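Local coordinates for methionine-binding protein (Coxiella burnetii, PDB 3TQW), which binds methionine in the cleft between two lobes and probably delivers it to an ABC transporter for uptake into the cell, at residues T15-V20 with F82-G87; A169-N174 with A179-S184; A11-Q16 with Y175-G180. All blocks are in the same frame, centred on the assembly; numbering follows the deposited sequence. Where two conformers were deposited one is given.

Interaction 1 (T15-V20 with F82-G87); sequences TQLMEV and FVYPMG
Leu17 is the one residue of 15-20 that meets 82-87, and a single methyl does the touching. Its CG lies anti to the backbone N (chi1 -176°), which throws the isobutyl group off helix 13-29 toward two aromatic side chains. Branch CD2 comes down at 3.6 Å from Phe82 CE2, with Phe82 CD2 slightly farther away, so the methyl lies near the CD2-CE2 bond and meets the ring obliquely. The same methyl lies 3.7 Å from Tyr84 OH, a van der Waals approach to the phenol's oxygen end. Leu17 and Phe82 reach for each other from opposite directions, whereas Tyr84 comes in at a slant. This stretch is where the chain leaves one lobe of the type II periplasmic binding protein fold: strand 75-83 belongs to the six-stranded sheet, strand 87-89 to the five-stranded sheet, and 84-86 cross between them. Phe82 and Tyr84, two residues apart, adopt nearly the same first torsion, each CG anti to its carbonyl carbon, and both point toward the helix. They pack on each other too, Phe82 CB lying 3.8 Å from Tyr84 CZ. Helix 223-233 covers the site, with Val225 against Leu17, Leu226 and Ala229 against Phe82, and the ring of Phe233 meeting that of Tyr84 at about 50°. Tyr84 also touches the bound methionine.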
ATOM      1  N   THR A  15       6.325   9.056  -3.584  1.00 11.17           N
ATOM      2  CA  THR A  15       6.482  10.482  -3.808  1.00 11.41           C
ATOM      3  C   THR A  15       7.439  10.719  -4.972  1.00 11.56           C
ATOM      4  O   THR A  15       7.235  11.637  -5.765  1.00 14.28           O
ATOM      5  CB  THR A  15       6.960  11.204  -2.530  1.00 13.68           C
ATOM      6  OG1 THR A  15       5.904  11.172  -1.558  1.00 13.18           O
ATOM      7  CG2 THR A  15       7.312  12.663  -2.825  1.00 14.02           C
ATOM      8  N   GLN A  16       8.476   9.887  -5.085  1.00 12.11           N
ATOM      9  CA  GLN A  16       9.379   9.975  -6.235  1.00 10.82           C
ATOM     10  C   GLN A  16       8.615   9.698  -7.520  1.00 11.00           C
ATOM     11  O   GLN A  16       8.801  10.383  -8.523  1.00 15.38           O
ATOM     12  CB  GLN A  16      10.545   8.992  -6.106  1.00 11.43           C
ATOM     13  CG  GLN A  16      11.477   9.302  -4.954  1.00 14.08           C
ATOM     14  CD  GLN A  16      12.644   8.334  -4.860  1.00 19.12           C
ATOM     15  OE1 GLN A  16      13.005   7.898  -3.772  1.00 20.85           O
ATOM     16  NE2 GLN A  16      13.244   8.007  -6.000  1.00 14.81           N
ATOM     17  N   LEU A  17       7.755   8.687  -7.482  1.00 11.15           N
ATOM     18  CA  LEU A  17       6.929   8.362  -8.630  1.00 11.72           C
ATOM     19  C   LEU A  17       6.074   9.574  -8.995  1.00 12.16           C
ATOM     20  O   LEU A  17       5.963   9.947 -10.167  1.00 13.42           O
ATOM     21  CB  LEU A  17       6.046   7.143  -8.334  1.00 12.84           C
ATOM     22  CG  LEU A  17       5.209   6.670  -9.524  1.00 15.41           C
ATOM     23  CD1 LEU A  17       6.122   6.060 -10.582  1.00 16.17           C
ATOM     24  CD2 LEU A  17       4.153   5.668  -9.086  1.00 20.63           C
HETATM   25  N   MSE A  18       5.473  10.199  -7.988  0.62 10.32           N
HETATM   26  CA  MSE A  18       4.621  11.356  -8.234  0.62 11.49           C
HETATM   27  C   MSE A  18       5.419  12.543  -8.781  0.62 12.55           C
HETATM   28  O   MSE A  18       4.890  13.357  -9.534  0.62 12.48           O
HETATM   29  CB  MSE A  18       3.856  11.760  -6.974  0.62 12.17           C
HETATM   30  CG  MSE A  18       2.925  12.961  -7.179  0.62 13.04           C
HETATM   31 SE   MSE A  18       1.468  12.647  -8.459  0.62 22.10          SE
HETATM   32  CE  MSE A  18       0.394  11.425  -7.385  0.62 15.32           C
ATOM     33  N   GLU A  19       6.693  12.637  -8.413  1.00 11.93           N
ATOM     34  CA  GLU A  19       7.535  13.714  -8.935  1.00 14.00           C
ATOM     35  C   GLU A  19       7.667  13.591 -10.452  1.00 13.77           C
ATOM     36  O   GLU A  19       7.676  14.588 -11.167  1.00 13.18           O
ATOM     37  CB  GLU A  19       8.926  13.714  -8.297  1.00 15.03           C
ATOM     38  CG  GLU A  19       8.977  14.231  -6.869  1.00 18.80           C
ATOM     39  CD  GLU A  19       8.937  15.750  -6.765  1.00 21.68           C
ATOM     40  OE1 GLU A  19       8.908  16.441  -7.811  1.00 17.48           O
ATOM     41  OE2 GLU A  19       8.936  16.249  -5.621  1.00 22.26           O
ATOM     42  N   VAL A  20       7.786  12.363 -10.943  1.00 12.78           N
ATOM     43  CA  VAL A  20       7.878  12.151 -12.375  1.00 13.03           C
ATOM     44  C   VAL A  20       6.528  12.460 -13.020  1.00 15.17           C
ATOM     45  O   VAL A  20       6.456  13.079 -14.082  1.00 14.67           O
ATOM     46  CB  VAL A  20       8.328  10.715 -12.713  1.00 14.60           C
ATOM     47  CG1 VAL A  20       8.309  10.498 -14.228  1.00 15.84           C
ATOM     48  CG2 VAL A  20       9.724  10.461 -12.156  1.00 15.35           C
ATOM     49  N   PHE A  82      -0.997   1.721  -9.637  1.00 16.49           N
ATOM     50  CA  PHE A  82      -0.249   0.476  -9.658  1.00 18.60           C
ATOM     51  C   PHE A  82      -0.698  -0.399  -8.506  1.00 18.16           C
ATOM     52  O   PHE A  82      -1.193   0.100  -7.495  1.00 17.68           O
ATOM     53  CB  PHE A  82       1.258   0.741  -9.507  1.00 17.90           C
ATOM     54  CG  PHE A  82       1.843   1.595 -10.596  1.00 20.33           C
ATOM     55  CD1 PHE A  82       2.485   1.016 -11.678  1.00 21.69           C
ATOM     56  CD2 PHE A  82       1.764   2.975 -10.532  1.00 16.26           C
ATOM     57  CE1 PHE A  82       3.023   1.797 -12.679  1.00 21.99           C
ATOM     58  CE2 PHE A  82       2.300   3.765 -11.534  1.00 15.97           C
ATOM     59  CZ  PHE A  82       2.932   3.177 -12.607  1.00 17.76           C
ATOM     60  N   VAL A  83      -0.542  -1.707  -8.659  0.59 17.62           N
ATOM     61  CA  VAL A  83      -0.651  -2.606  -7.523  0.59 17.11           C
ATOM     62  C   VAL A  83       0.764  -2.946  -7.067  0.59 17.75           C
ATOM     63  O   VAL A  83       1.664  -3.128  -7.889  0.59 16.99           O
ATOM     64  CB  VAL A  83      -1.436  -3.888  -7.861  0.59 18.76           C
ATOM     65  CG1 VAL A  83      -0.798  -4.618  -9.034  0.59 16.30           C
ATOM     66  CG2 VAL A  83      -1.525  -4.797  -6.639  0.59 20.33           C
ATOM     67  N   TYR A  84       0.961  -3.004  -5.754  1.00 16.03           N
ATOM     68  CA  TYR A  84       2.278  -3.251  -5.179  1.00 15.16           C
ATOM     69  C   TYR A  84       2.220  -4.520  -4.334  1.00 15.75           C
ATOM     70  O   TYR A  84       1.999  -4.448  -3.125  1.00 17.73           O
ATOM     71  CB  TYR A  84       2.717  -2.074  -4.298  1.00 14.72           C
ATOM     72  CG  TYR A  84       2.775  -0.731  -4.997  1.00 16.75           C
ATOM     73  CD1 TYR A  84       3.882  -0.368  -5.761  1.00 16.13           C
ATOM     74  CD2 TYR A  84       1.735   0.187  -4.869  1.00 16.88           C
ATOM     75  CE1 TYR A  84       3.947   0.868  -6.394  1.00 16.34           C
ATOM     76  CE2 TYR A  84       1.791   1.427  -5.503  1.00 16.86           C
ATOM     77  CZ  TYR A  84       2.901   1.760  -6.263  1.00 17.81           C
ATOM     78  OH  TYR A  84       2.964   2.986  -6.892  1.00 15.78           O
ATOM     79  N   PRO A  85       2.406  -5.690  -4.969  1.00 20.41           N
ATOM     80  CA  PRO A  85       2.241  -6.961  -4.256  1.00 20.22           C
ATOM     81  C   PRO A  85       3.027  -6.999  -2.958  1.00 18.15           C
ATOM     82  O   PRO A  85       4.245  -6.805  -2.961  1.00 20.02           O
ATOM     83  CB  PRO A  85       2.781  -7.989  -5.253  1.00 18.99           C
ATOM     84  CG  PRO A  85       2.473  -7.387  -6.576  1.00 19.88           C
ATOM     85  CD  PRO A  85       2.714  -5.901  -6.395  1.00 20.14           C
HETATM   86  N   MSE A  86       2.322  -7.251  -1.860  1.00 17.23           N
HETATM   87  CA  MSE A  86       2.914  -7.237  -0.525  1.00 17.05           C
HETATM   88  C   MSE A  86       3.790  -8.460  -0.262  1.00 19.01           C
HETATM   89  O   MSE A  86       3.418  -9.592  -0.600  1.00 15.79           O
HETATM   90  CB  MSE A  86       1.807  -7.141   0.531  1.00 14.31           C
HETATM   91  CG  MSE A  86       2.282  -7.322   1.962  1.00 18.37           C
HETATM   92 SE   MSE A  86       0.794  -7.234   3.226  1.00 23.56          SE
HETATM   93  CE  MSE A  86       0.596  -5.299   3.317  1.00 16.53           C
ATOM     94  N   GLY A  87       4.949  -8.230   0.346  1.00 16.53           N
ATOM     95  CA  GLY A  87       5.879  -9.306   0.635  1.00 17.86           C
ATOM     96  C   GLY A  87       5.930  -9.677   2.106  1.00 21.36           C
ATOM     97  O   GLY A  87       5.532  -8.889   2.970  1.00 19.04           O
TER

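Interaction 2 (A169-N174 with A179-S184); sequences AAINTN and AGLSPS. With MET (methionine), chain C.
Ile171 and Leu181 meet through their CD1 methyls because each holds its chain stretched: Ile171 CG1 stands beside the backbone N (chi1 -52°) and CD1 continues straight on (chi2 180°), while Leu181 carries its own CD1 out in the same extended way (chi2 172°). The two chains cross at about a right angle, Ile171 CD1 to Leu181 CD1 4.0 Å. What turns the backbone round to allow this is a Schellman motif: Gly180, with positive phi, ends the short helix begun at Thr173, Leu181 N bonding back to Ala176 O and Gly180 N to Ile177 O. The returning loop thus lies against Ile171 of strand 168-171 and Thr173 at the start of the helix it has just left. Farther along, the ring of Pro183 pushes CG at both branches of Thr173, 3.8 Å from Thr173 OG1 and 3.9 Å from Thr173 CG2. Tyr89 of strand 87-89 packs against Ile171, Leu181 and Pro183. Asn172, between the two contact residues of its segment, and Asn174, just after them, belong to the ligand pocket. Asn174 OD1, hydrogen-bonded to Tyr41 OH, comes within 3.6 Å of the CA of the bound methionine.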
ATOM      1  N   ALA A 169       7.617 -10.664   8.930  1.00 17.54           N
ATOM      2  CA  ALA A 169       6.723  -9.511   8.899  1.00 18.78           C
ATOM      3  C   ALA A 169       6.141  -9.305   7.512  1.00 17.43           C
ATOM      4  O   ALA A 169       6.845  -9.428   6.509  1.00 19.32           O
ATOM      5  CB  ALA A 169       7.452  -8.249   9.371  1.00 18.27           C
ATOM      6  N   ALA A 170       4.846  -9.010   7.467  1.00 17.25           N
ATOM      7  CA  ALA A 170       4.195  -8.579   6.238  1.00 15.60           C
ATOM      8  C   ALA A 170       4.330  -7.064   6.172  1.00 17.59           C
ATOM      9  O   ALA A 170       3.850  -6.360   7.060  1.00 21.61           O
ATOM     10  CB  ALA A 170       2.727  -8.978   6.253  1.00 15.18           C
ATOM     11  N   ILE A 171       4.992  -6.558   5.134  1.00 16.19           N
ATOM     12  CA  ILE A 171       5.300  -5.131   5.051  1.00 16.37           C
ATOM     13  C   ILE A 171       4.836  -4.522   3.727  1.00 14.67           C
ATOM     14  O   ILE A 171       5.090  -5.076   2.659  1.00 13.99           O
ATOM     15  CB  ILE A 171       6.819  -4.894   5.210  1.00 16.43           C
ATOM     16  CG1 ILE A 171       7.344  -5.588   6.476  1.00 16.73           C
ATOM     17  CG2 ILE A 171       7.149  -3.391   5.200  1.00 14.61           C
ATOM     18  CD1 ILE A 171       8.844  -5.409   6.714  1.00 17.15           C
ATOM     19  N   ASN A 172       4.151  -3.385   3.790  1.00 12.85           N
ATOM     20  CA  ASN A 172       3.757  -2.691   2.564  1.00 12.55           C
ATOM     21  C   ASN A 172       5.004  -2.255   1.815  1.00 12.85           C
ATOM     22  O   ASN A 172       5.964  -1.781   2.415  1.00 16.57           O
ATOM     23  CB  ASN A 172       2.902  -1.459   2.860  1.00 15.08           C
ATOM     24  CG  ASN A 172       1.596  -1.797   3.558  1.00 16.62           C
ATOM     25  OD1 ASN A 172       0.556  -1.943   2.917  1.00 20.14           O
ATOM     26  ND2 ASN A 172       1.643  -1.899   4.877  1.00 12.01           N
ATOM     27  N   THR A 173       4.981  -2.407   0.502  1.00 15.22           N
ATOM     28  CA  THR A 173       6.137  -2.082  -0.321  1.00 15.59           C
ATOM     29  C   THR A 173       6.663  -0.651  -0.129  1.00 13.67           C
ATOM     30  O   THR A 173       7.874  -0.440  -0.112  1.00 14.26           O
ATOM     31  CB  THR A 173       5.838  -2.369  -1.802  1.00 16.87           C
ATOM     32  OG1 THR A 173       5.658  -3.785  -1.966  1.00 18.17           O
ATOM     33  CG2 THR A 173       6.979  -1.881  -2.698  1.00 14.68           C
ATOM     34  N   ASN A 174       5.774   0.330   0.032  1.00 11.79           N
ATOM     35  CA  ASN A 174       6.247   1.704   0.202  1.00 13.78           C
ATOM     36  C   ASN A 174       7.115   1.858   1.453  1.00 15.95           C
ATOM     37  O   ASN A 174       7.944   2.762   1.526  1.00 16.60           O
ATOM     38  CB  ASN A 174       5.094   2.723   0.193  1.00 15.21           C
ATOM     39  CG  ASN A 174       4.240   2.655   1.442  1.00 16.54           C
ATOM     40  OD1 ASN A 174       3.463   1.720   1.622  1.00 17.97           O
ATOM     41  ND2 ASN A 174       4.372   3.652   2.310  1.00 12.94           N
ATOM     42  N   ALA A 179      13.555   0.790   3.622  1.00 22.96           N
ATOM     43  CA  ALA A 179      14.275   0.034   4.645  1.00 23.74           C
ATOM     44  C   ALA A 179      15.341  -0.875   4.034  1.00 25.94           C
ATOM     45  O   ALA A 179      15.967  -1.663   4.736  1.00 24.80           O
ATOM     46  CB  ALA A 179      13.305  -0.779   5.505  1.00 22.72           C
ATOM     47  N   GLY A 180      15.553  -0.749   2.727  1.00 21.78           N
ATOM     48  CA  GLY A 180      16.529  -1.573   2.041  1.00 21.08           C
ATOM     49  C   GLY A 180      16.011  -2.955   1.690  1.00 24.06           C
ATOM     50  O   GLY A 180      16.787  -3.839   1.327  1.00 26.32           O
ATOM     51  N   LEU A 181      14.698  -3.144   1.790  1.00 22.16           N
ATOM     52  CA  LEU A 181      14.088  -4.434   1.480  1.00 25.79           C
ATOM     53  C   LEU A 181      13.393  -4.402   0.121  1.00 30.15           C
ATOM     54  O   LEU A 181      12.532  -3.557  -0.130  1.00 31.96           O
ATOM     55  CB  LEU A 181      13.081  -4.834   2.563  1.00 24.08           C
ATOM     56  CG  LEU A 181      13.583  -4.945   4.006  1.00 23.27           C
ATOM     57  CD1 LEU A 181      12.405  -5.161   4.940  1.00 24.42           C
ATOM     58  CD2 LEU A 181      14.600  -6.068   4.154  1.00 25.90           C
ATOM     59  N   SER A 182      13.768  -5.332  -0.750  1.00 26.84           N
ATOM     60  CA  SER A 182      13.163  -5.435  -2.071  1.00 25.40           C
ATOM     61  C   SER A 182      12.180  -6.599  -2.129  1.00 24.79           C
ATOM     62  O   SER A 182      12.527  -7.724  -1.771  1.00 25.92           O
ATOM     63  CB  SER A 182      14.252  -5.620  -3.131  1.00 30.87           C
ATOM     64  OG  SER A 182      13.727  -6.209  -4.307  1.00 32.12           O
ATOM     65  N   PRO A 183      10.948  -6.330  -2.578  1.00 22.91           N
ATOM     66  CA  PRO A 183       9.914  -7.354  -2.748  1.00 23.98           C
ATOM     67  C   PRO A 183      10.374  -8.487  -3.661  1.00 28.83           C
ATOM     68  O   PRO A 183      10.091  -9.651  -3.381  1.00 26.99           O
ATOM     69  CB  PRO A 183       8.773  -6.588  -3.420  1.00 24.60           C
ATOM     70  CG  PRO A 183       8.984  -5.175  -3.026  1.00 23.41           C
ATOM     71  CD  PRO A 183      10.457  -4.983  -2.918  1.00 23.30           C
ATOM     72  N   SER A 184      11.067  -8.144  -4.743  1.00 30.14           N
ATOM     73  CA  SER A 184      11.558  -9.138  -5.694  1.00 33.79           C
ATOM     74  C   SER A 184      12.756  -9.919  -5.162  1.00 36.21           C
ATOM     75  O   SER A 184      12.886 -11.121  -5.408  1.00 38.14           O
ATOM     76  CB  SER A 184      11.942  -8.468  -7.019  1.00 37.38           C
ATOM     77  OG  SER A 184      10.823  -7.841  -7.622  1.00 39.83           O
TER
HETATM   78  N   MET C 238       0.933   1.722  -1.052  1.00 12.50           N
HETATM   79  CA  MET C 238       0.339   0.842  -0.037  1.00 13.36           C
HETATM   80  C   MET C 238       0.200  -0.566  -0.608  1.00 15.66           C
HETATM   81  O   MET C 238      -0.120  -0.721  -1.785  1.00 14.93           O
HETATM   82  CB  MET C 238      -1.032   1.386   0.390  1.00 16.00           C
HETATM   83  CG  MET C 238      -1.750   0.595   1.487  1.00 10.90           C
HETATM   84  SD  MET C 238      -3.355   1.322   1.911  1.00  6.26           S
HETATM   85  CE  MET C 238      -2.803   2.869   2.628  1.00 13.85           C
HETATM   86  OXT MET C 238       0.405  -1.574   0.074  1.00 15.45           O

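Interaction 3 (A11-Q16 with Y175-G180); sequences AGPETQ and YAIPAG. With MET (methionine), chain C.
Pro13 and Pro178 set their rings across each other at about a right angle, with Pro13 CD 3.8 Å from Pro178 CG. Pro13 CG is used as well, lying 4.0 Å from Pro178 CD, so CG and CD of both prolines take part. Beside this crossing, Pro13 and Ile177 run past each other in opposite directions. Here Pro13 CG faces the beta-branch of the isoleucine, 3.9 Å from Ile177 CG2, with Ile177 CB just behind. That methyl is the branch anti to the backbone N; CG1 stands beside the N (chi1 -75°) and plays no part in touching the proline. Pro13 thus packs on two consecutive residues, Ile177 and Pro178. It opens helix 13-29, right after the N-cap residue Gly12, whose backbone (phi 131°) brings the chain round into the first turn. Phe233 of helix 223-233 packs against both Pro13 and Ile177, and so bridges the pair.

The next residue in the helix, Glu14, points its carboxylate into the ligand cleft. Its chain is extended beyond CG (chi2 175°), which carries OE2 to 2.8 Å from the amino N of the bound methionine; the ligand is also hydrogen-bonded to Arg116 NH1. The contact thus joins the two lobes of the type II binding-protein fold at the rim of the cleft, in the liganded state. Pro13, Ile177 and Pro178 meet by carbon atoms alone, with no directional bond between them, which is consistent with an interface that could part and re-form as the lobes open and close around the ligand.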
ATOM      1  N   ALA A  11       5.446  10.255   1.905  1.00 14.40           N
ATOM      2  CA  ALA A  11       6.872  10.453   1.683  1.00 13.76           C
ATOM      3  C   ALA A  11       7.553   9.109   1.461  1.00 14.09           C
ATOM      4  O   ALA A  11       7.263   8.135   2.154  1.00 14.97           O
ATOM      5  CB  ALA A  11       7.503  11.181   2.863  1.00 14.87           C
ATOM      6  N   GLY A  12       8.458   9.064   0.487  1.00 16.64           N
ATOM      7  CA  GLY A  12       9.153   7.836   0.137  1.00 13.14           C
ATOM      8  C   GLY A  12       9.106   7.600  -1.366  1.00 14.70           C
ATOM      9  O   GLY A  12       8.972   8.552  -2.139  1.00 11.64           O
ATOM     10  N   PRO A  13       9.204   6.327  -1.786  1.00 17.05           N
ATOM     11  CA  PRO A  13       9.286   5.922  -3.198  1.00 16.91           C
ATOM     12  C   PRO A  13       8.090   6.387  -4.025  1.00 15.70           C
ATOM     13  O   PRO A  13       8.263   6.736  -5.196  1.00 15.88           O
ATOM     14  CB  PRO A  13       9.281   4.389  -3.138  1.00 18.00           C
ATOM     15  CG  PRO A  13       9.558   4.030  -1.733  1.00 19.89           C
ATOM     16  CD  PRO A  13       9.162   5.173  -0.871  1.00 18.33           C
ATOM     17  N   GLU A  14       6.892   6.372  -3.444  1.00  9.22           N
ATOM     18  CA  GLU A  14       5.705   6.791  -4.193  1.00  9.93           C
ATOM     19  C   GLU A  14       5.693   8.295  -4.465  1.00 11.44           C
ATOM     20  O   GLU A  14       5.114   8.756  -5.448  1.00 13.36           O
ATOM     21  CB  GLU A  14       4.423   6.345  -3.492  1.00 13.73           C
ATOM     22  CG  GLU A  14       4.295   4.825  -3.423  1.00 13.16           C
ATOM     23  CD  GLU A  14       3.098   4.368  -2.620  1.00 18.99           C
ATOM     24  OE1 GLU A  14       2.250   5.214  -2.265  1.00 20.58           O
ATOM     25  OE2 GLU A  14       3.010   3.155  -2.347  1.00 20.00           O
ATOM     26  N   THR A  15       6.325   9.056  -3.584  1.00 11.17           N
ATOM     27  CA  THR A  15       6.482  10.482  -3.808  1.00 11.41           C
ATOM     28  C   THR A  15       7.439  10.719  -4.972  1.00 11.56           C
ATOM     29  O   THR A  15       7.235  11.637  -5.765  1.00 14.28           O
ATOM     30  CB  THR A  15       6.960  11.204  -2.530  1.00 13.68           C
ATOM     31  OG1 THR A  15       5.904  11.172  -1.558  1.00 13.18           O
ATOM     32  CG2 THR A  15       7.312  12.663  -2.825  1.00 14.02           C
ATOM     33  N   GLN A  16       8.476   9.887  -5.085  1.00 12.11           N
ATOM     34  CA  GLN A  16       9.379   9.975  -6.235  1.00 10.82           C
ATOM     35  C   GLN A  16       8.615   9.698  -7.520  1.00 11.00           C
ATOM     36  O   GLN A  16       8.801  10.383  -8.523  1.00 15.38           O
ATOM     37  CB  GLN A  16      10.545   8.992  -6.106  1.00 11.43           C
ATOM     38  CG  GLN A  16      11.477   9.302  -4.954  1.00 14.08           C
ATOM     39  CD  GLN A  16      12.644   8.334  -4.860  1.00 19.12           C
ATOM     40  OE1 GLN A  16      13.005   7.898  -3.772  1.00 20.85           O
ATOM     41  NE2 GLN A  16      13.244   8.007  -6.000  1.00 14.81           N
ATOM     42  N   TYR A 175       6.934   0.967   2.428  1.00 13.92           N
ATOM     43  CA  TYR A 175       7.746   1.008   3.646  1.00 17.60           C
ATOM     44  C   TYR A 175       8.948   0.062   3.582  1.00 18.32           C
ATOM     45  O   TYR A 175       9.993   0.339   4.168  1.00 18.87           O
ATOM     46  CB  TYR A 175       6.893   0.717   4.891  1.00 15.50           C
ATOM     47  CG  TYR A 175       5.966   1.860   5.259  1.00 14.36           C
ATOM     48  CD1 TYR A 175       6.456   3.152   5.422  1.00 14.84           C
ATOM     49  CD2 TYR A 175       4.604   1.650   5.420  1.00 14.24           C
ATOM     50  CE1 TYR A 175       5.614   4.204   5.748  1.00 15.10           C
ATOM     51  CE2 TYR A 175       3.748   2.698   5.750  1.00 13.79           C
ATOM     52  CZ  TYR A 175       4.260   3.968   5.909  1.00 13.25           C
ATOM     53  OH  TYR A 175       3.415   5.005   6.226  1.00 18.05           O
ATOM     54  N   ALA A 176       8.797  -1.048   2.867  1.00 14.88           N
ATOM     55  CA  ALA A 176       9.891  -1.999   2.709  1.00 15.50           C
ATOM     56  C   ALA A 176      11.075  -1.389   1.957  1.00 17.11           C
ATOM     57  O   ALA A 176      12.230  -1.562   2.348  1.00 17.73           O
ATOM     58  CB  ALA A 176       9.406  -3.251   1.999  1.00 14.99           C
ATOM     59  N   ILE A 177      10.786  -0.671   0.880  1.00 17.89           N
ATOM     60  CA  ILE A 177      11.847  -0.166   0.014  1.00 19.01           C
ATOM     61  C   ILE A 177      12.812   0.787   0.717  1.00 20.00           C
ATOM     62  O   ILE A 177      14.020   0.588   0.649  1.00 19.73           O
ATOM     63  CB  ILE A 177      11.288   0.432  -1.290  1.00 19.33           C
ATOM     64  CG1 ILE A 177      10.857  -0.714  -2.217  1.00 22.73           C
ATOM     65  CG2 ILE A 177      12.327   1.317  -1.972  1.00 18.93           C
ATOM     66  CD1 ILE A 177      10.102  -0.265  -3.446  1.00 24.71           C
ATOM     67  N   PRO A 178      12.288   1.803   1.421  1.00 18.61           N
ATOM     68  CA  PRO A 178      13.199   2.705   2.138  1.00 20.85           C
ATOM     69  C   PRO A 178      14.011   1.969   3.206  1.00 26.37           C
ATOM     70  O   PRO A 178      15.046   2.477   3.644  1.00 26.37           O
ATOM     71  CB  PRO A 178      12.256   3.708   2.810  1.00 19.34           C
ATOM     72  CG  PRO A 178      10.963   3.597   2.067  1.00 20.65           C
ATOM     73  CD  PRO A 178      10.875   2.185   1.587  1.00 14.69           C
ATOM     74  N   ALA A 179      13.555   0.790   3.622  1.00 22.96           N
ATOM     75  CA  ALA A 179      14.275   0.034   4.645  1.00 23.74           C
ATOM     76  C   ALA A 179      15.341  -0.875   4.034  1.00 25.94           C
ATOM     77  O   ALA A 179      15.967  -1.663   4.736  1.00 24.80           O
ATOM     78  CB  ALA A 179      13.305  -0.779   5.505  1.00 22.72           C
ATOM     79  N   GLY A 180      15.553  -0.749   2.727  1.00 21.78           N
ATOM     80  CA  GLY A 180      16.529  -1.573   2.041  1.00 21.08           C
ATOM     81  C   GLY A 180      16.011  -2.955   1.690  1.00 24.06           C
ATOM     82  O   GLY A 180      16.787  -3.839   1.327  1.00 26.32           O
TER
HETATM   83  N   MET C 238       0.933   1.722  -1.052  1.00 12.50           N
HETATM   84  CA  MET C 238       0.339   0.842  -0.037  1.00 13.36           C
HETATM   85  C   MET C 238       0.200  -0.566  -0.608  1.00 15.66           C
HETATM   86  O   MET C 238      -0.120  -0.721  -1.785  1.00 14.93           O
HETATM   87  CB  MET C 238      -1.032   1.386   0.390  1.00 16.00           C
HETATM   88  CG  MET C 238      -1.750   0.595   1.487  1.00 10.90           C
HETATM   89  SD  MET C 238      -3.355   1.322   1.911  1.00  6.26           S
HETATM   90  CE  MET C 238      -2.803   2.869   2.628  1.00 13.85           C
HETATM   91  OXT MET C 238       0.405  -1.574   0.074  1.00 15.45           O

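Overall arrangement
Interaction 1 is fully buried, its centre about 8 Å from the centre of the chain; interaction 2 is largely buried, and interaction 3 reaches the surface at Pro178. Interactions 1 and 3 share helix 13-29, using its body and its first turn respectively, while interactions 2 and 3 share the short helix 173-176 and the loop after it. Interactions 1 and 2 touch where the crossing segment 84-86 enters the second lobe, Gly87 O to Ile171 N 3.2 Å. All three are mainly apolar, but differ in kind: aromatic rings round a leucine methyl in interaction 1, methyl tips and a proline against a threonine within one lobe in interaction 2, and prolines between lobes in interaction 3. Of the pocket residues, Tyr84 itself makes interaction 1; Asn172, Asn174 and Glu14 stand beside theirs.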